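Exosome complex component Rrp41 (Archaeoglobus fulgidus, PDB 3M7N) probably acts as the catalytic subunit of the archaeal exosome, degrading RNA from the 3' end and also able to synthesise heteromeric RNA tails. Local coordinates at residues V104-E107 against A108-V112. The protein carries 1 engineered substitution. Residues are numbered along the deposited sequence; the frame is centred on the assembly and turned at random.
Sequences VSKE and AFEAV
K106 and E110 meet one turn apart on the helix, mostly through carbon. The lysine starts with CG anti to its own N (chi1 176°), which carries its chain out to the E110 side chain; it crosses this at a slant and bends at chi3 and chi4, bringing K106 CE to 3.2 Å from E110 OE2. The ammonium itself stays back: K106 NZ to E110 OE2 is 4.3 Å, beyond a salt bridge, although the opposite charges should still attract. E110 OE2 has a further, long and weak ion pair with K115. The other carboxylate oxygen, E110 OE1, also lies near K106 CE, at 3.5 Å, and is 3.8 Å from E107 CG. E107 turns its acid toward the preceding turn, where OE2 forms a salt bridge with K103, and this probably eases the proximity of two acidic groups.

Beneath the side chains run the main-chain hydrogen bonds. A108 N to V104 O (2.9 Å) and E110 N to K106 O (2.9 Å) are sound i to i+4 bonds. F109 N, between them, makes weak bonds to S105 O and K106 O; one residue past E110, A111 N reaches E107 O weakly at 3.3 Å. V112 N bonds to F109 O, three residues back.

The F109 ring brings CD1 to within 3.3 Å of S105 O, the oxygen approaching the ring obliquely, while S105 OG bonds back to I101 O.

Helix 96-110 packs against the five-stranded and four-stranded sheets and helix 136-150 within the RNase PH family fold. S105, K106 and F109 touch Y77 of strand 74-81; F109 also packs on L141, A144 and L148 of helix 136-150, V104 and A108 meet strand 197-207, and E107, E110 and A111 pack against the neighbouring exonuclease 2 subunit.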
ATOM      1  N   VAL E 104      11.123 -10.594  16.525  1.00 26.84           N
ATOM      2  CA  VAL E 104      11.915 -11.550  17.280  1.00 30.59           C
ATOM      3  C   VAL E 104      11.065 -12.756  17.737  1.00 32.44           C
ATOM      4  O   VAL E 104      11.546 -13.888  17.734  1.00 29.33           O
ATOM      5  CB  VAL E 104      12.659 -10.858  18.422  1.00 30.06           C
ATOM      6  CG1 VAL E 104      11.705 -10.440  19.518  1.00 27.12           C
ATOM      7  CG2 VAL E 104      13.726 -11.756  18.947  1.00 40.39           C
ATOM      8  N   SER E 105       9.795 -12.514  18.078  1.00 28.20           N
ATOM      9  CA  SER E 105       8.859 -13.590  18.382  1.00 25.60           C
ATOM     10  C   SER E 105       8.690 -14.514  17.203  1.00 29.29           C
ATOM     11  O   SER E 105       8.687 -15.741  17.362  1.00 30.93           O
ATOM     12  CB  SER E 105       7.483 -13.048  18.761  1.00 26.68           C
ATOM     13  OG  SER E 105       7.544 -12.264  19.930  1.00 29.80           O
ATOM     14  N   LYS E 106       8.522 -13.938  16.015  1.00 29.36           N
ATOM     15  CA  LYS E 106       8.395 -14.769  14.821  1.00 29.51           C
ATOM     16  C   LYS E 106       9.637 -15.629  14.670  1.00 28.74           C
ATOM     17  O   LYS E 106       9.579 -16.821  14.308  1.00 31.19           O
ATOM     18  CB  LYS E 106       8.227 -13.907  13.563  1.00 31.60           C
ATOM     19  CG  LYS E 106       8.178 -14.737  12.291  1.00 33.93           C
ATOM     20  CD  LYS E 106       8.223 -13.873  11.049  1.00 39.09           C
ATOM     21  CE  LYS E 106       9.633 -13.818  10.486  1.00 45.63           C
ATOM     22  NZ  LYS E 106       9.983 -12.441  10.014  1.00 46.53           N
ATOM     23  N   GLU E 107      10.773 -14.990  14.914  1.00 28.68           N
ATOM     24  CA  GLU E 107      12.068 -15.640  14.763  1.00 31.39           C
ATOM     25  C   GLU E 107      12.195 -16.845  15.711  1.00 30.59           C
ATOM     26  O   GLU E 107      12.714 -17.889  15.321  1.00 28.90           O
ATOM     27  CB  GLU E 107      13.197 -14.610  14.931  1.00 25.07           C
ATOM     28  CG  GLU E 107      13.481 -13.883  13.609  1.00 31.89           C
ATOM     29  CD  GLU E 107      14.138 -12.518  13.768  1.00 34.74           C
ATOM     30  OE1 GLU E 107      14.402 -12.092  14.911  1.00 32.61           O
ATOM     31  OE2 GLU E 107      14.379 -11.863  12.733  1.00 35.99           O
ATOM     32  N   ALA E 108      11.665 -16.707  16.927  1.00 27.51           N
ATOM     33  CA  ALA E 108      11.703 -17.790  17.907  1.00 29.25           C
ATOM     34  C   ALA E 108      10.951 -19.012  17.403  1.00 31.80           C
ATOM     35  O   ALA E 108      11.334 -20.150  17.677  1.00 35.32           O
ATOM     36  CB  ALA E 108      11.148 -17.331  19.277  1.00 20.18           C
ATOM     37  N   PHE E 109       9.876 -18.792  16.658  1.00 34.11           N
ATOM     38  CA  PHE E 109       9.096 -19.931  16.184  1.00 29.36           C
ATOM     39  C   PHE E 109       9.593 -20.492  14.862  1.00 32.92           C
ATOM     40  O   PHE E 109       9.403 -21.684  14.578  1.00 30.95           O
ATOM     41  CB  PHE E 109       7.605 -19.600  16.158  1.00 29.23           C
ATOM     42  CG  PHE E 109       6.995 -19.511  17.531  1.00 30.45           C
ATOM     43  CD1 PHE E 109       6.736 -18.284  18.113  1.00 29.81           C
ATOM     44  CD2 PHE E 109       6.726 -20.671  18.263  1.00 23.84           C
ATOM     45  CE1 PHE E 109       6.185 -18.208  19.400  1.00 26.62           C
ATOM     46  CE2 PHE E 109       6.178 -20.600  19.521  1.00 23.08           C
ATOM     47  CZ  PHE E 109       5.905 -19.370  20.095  1.00 25.20           C
ATOM     48  N   GLU E 110      10.239 -19.643  14.057  1.00 38.42           N
ATOM     49  CA  GLU E 110      10.760 -20.096  12.766  1.00 38.54           C
ATOM     50  C   GLU E 110      11.772 -21.173  13.049  1.00 35.84           C
ATOM     51  O   GLU E 110      11.944 -22.111  12.281  1.00 35.21           O
ATOM     52  CB  GLU E 110      11.418 -18.955  11.985  1.00 38.57           C
ATOM     53  CG  GLU E 110      10.430 -17.914  11.492  1.00 40.46           C
ATOM     54  CD  GLU E 110      11.065 -16.867  10.593  1.00 46.15           C
ATOM     55  OE1 GLU E 110      12.068 -16.219  10.996  1.00 48.37           O
ATOM     56  OE2 GLU E 110      10.547 -16.684   9.477  1.00 44.12           O
ATOM     57  N   ALA E 111      12.420 -21.025  14.195  1.00 41.89           N
ATOM     58  CA  ALA E 111      13.446 -21.956  14.658  1.00 42.30           C
ATOM     59  C   ALA E 111      12.896 -23.328  15.084  1.00 43.80           C
ATOM     60  O   ALA E 111      13.666 -24.239  15.382  1.00 47.33           O
ATOM     61  CB  ALA E 111      14.228 -21.307  15.818  1.00 36.03           C
ATOM     62  N   VAL E 112      11.575 -23.486  15.097  1.00 39.03           N
ATOM     63  CA  VAL E 112      10.974 -24.631  15.757  1.00 38.19           C
ATOM     64  C   VAL E 112       9.794 -25.299  15.025  1.00 38.79           C
ATOM     65  O   VAL E 112       9.630 -26.515  15.077  1.00 38.48           O
ATOM     66  CB  VAL E 112      10.594 -24.233  17.193  1.00 39.11           C
ATOM     67  CG1 VAL E 112       9.448 -25.055  17.700  1.00 38.65           C
ATOM     68  CG2 VAL E 112      11.813 -24.366  18.103  1.00 37.52           C
TER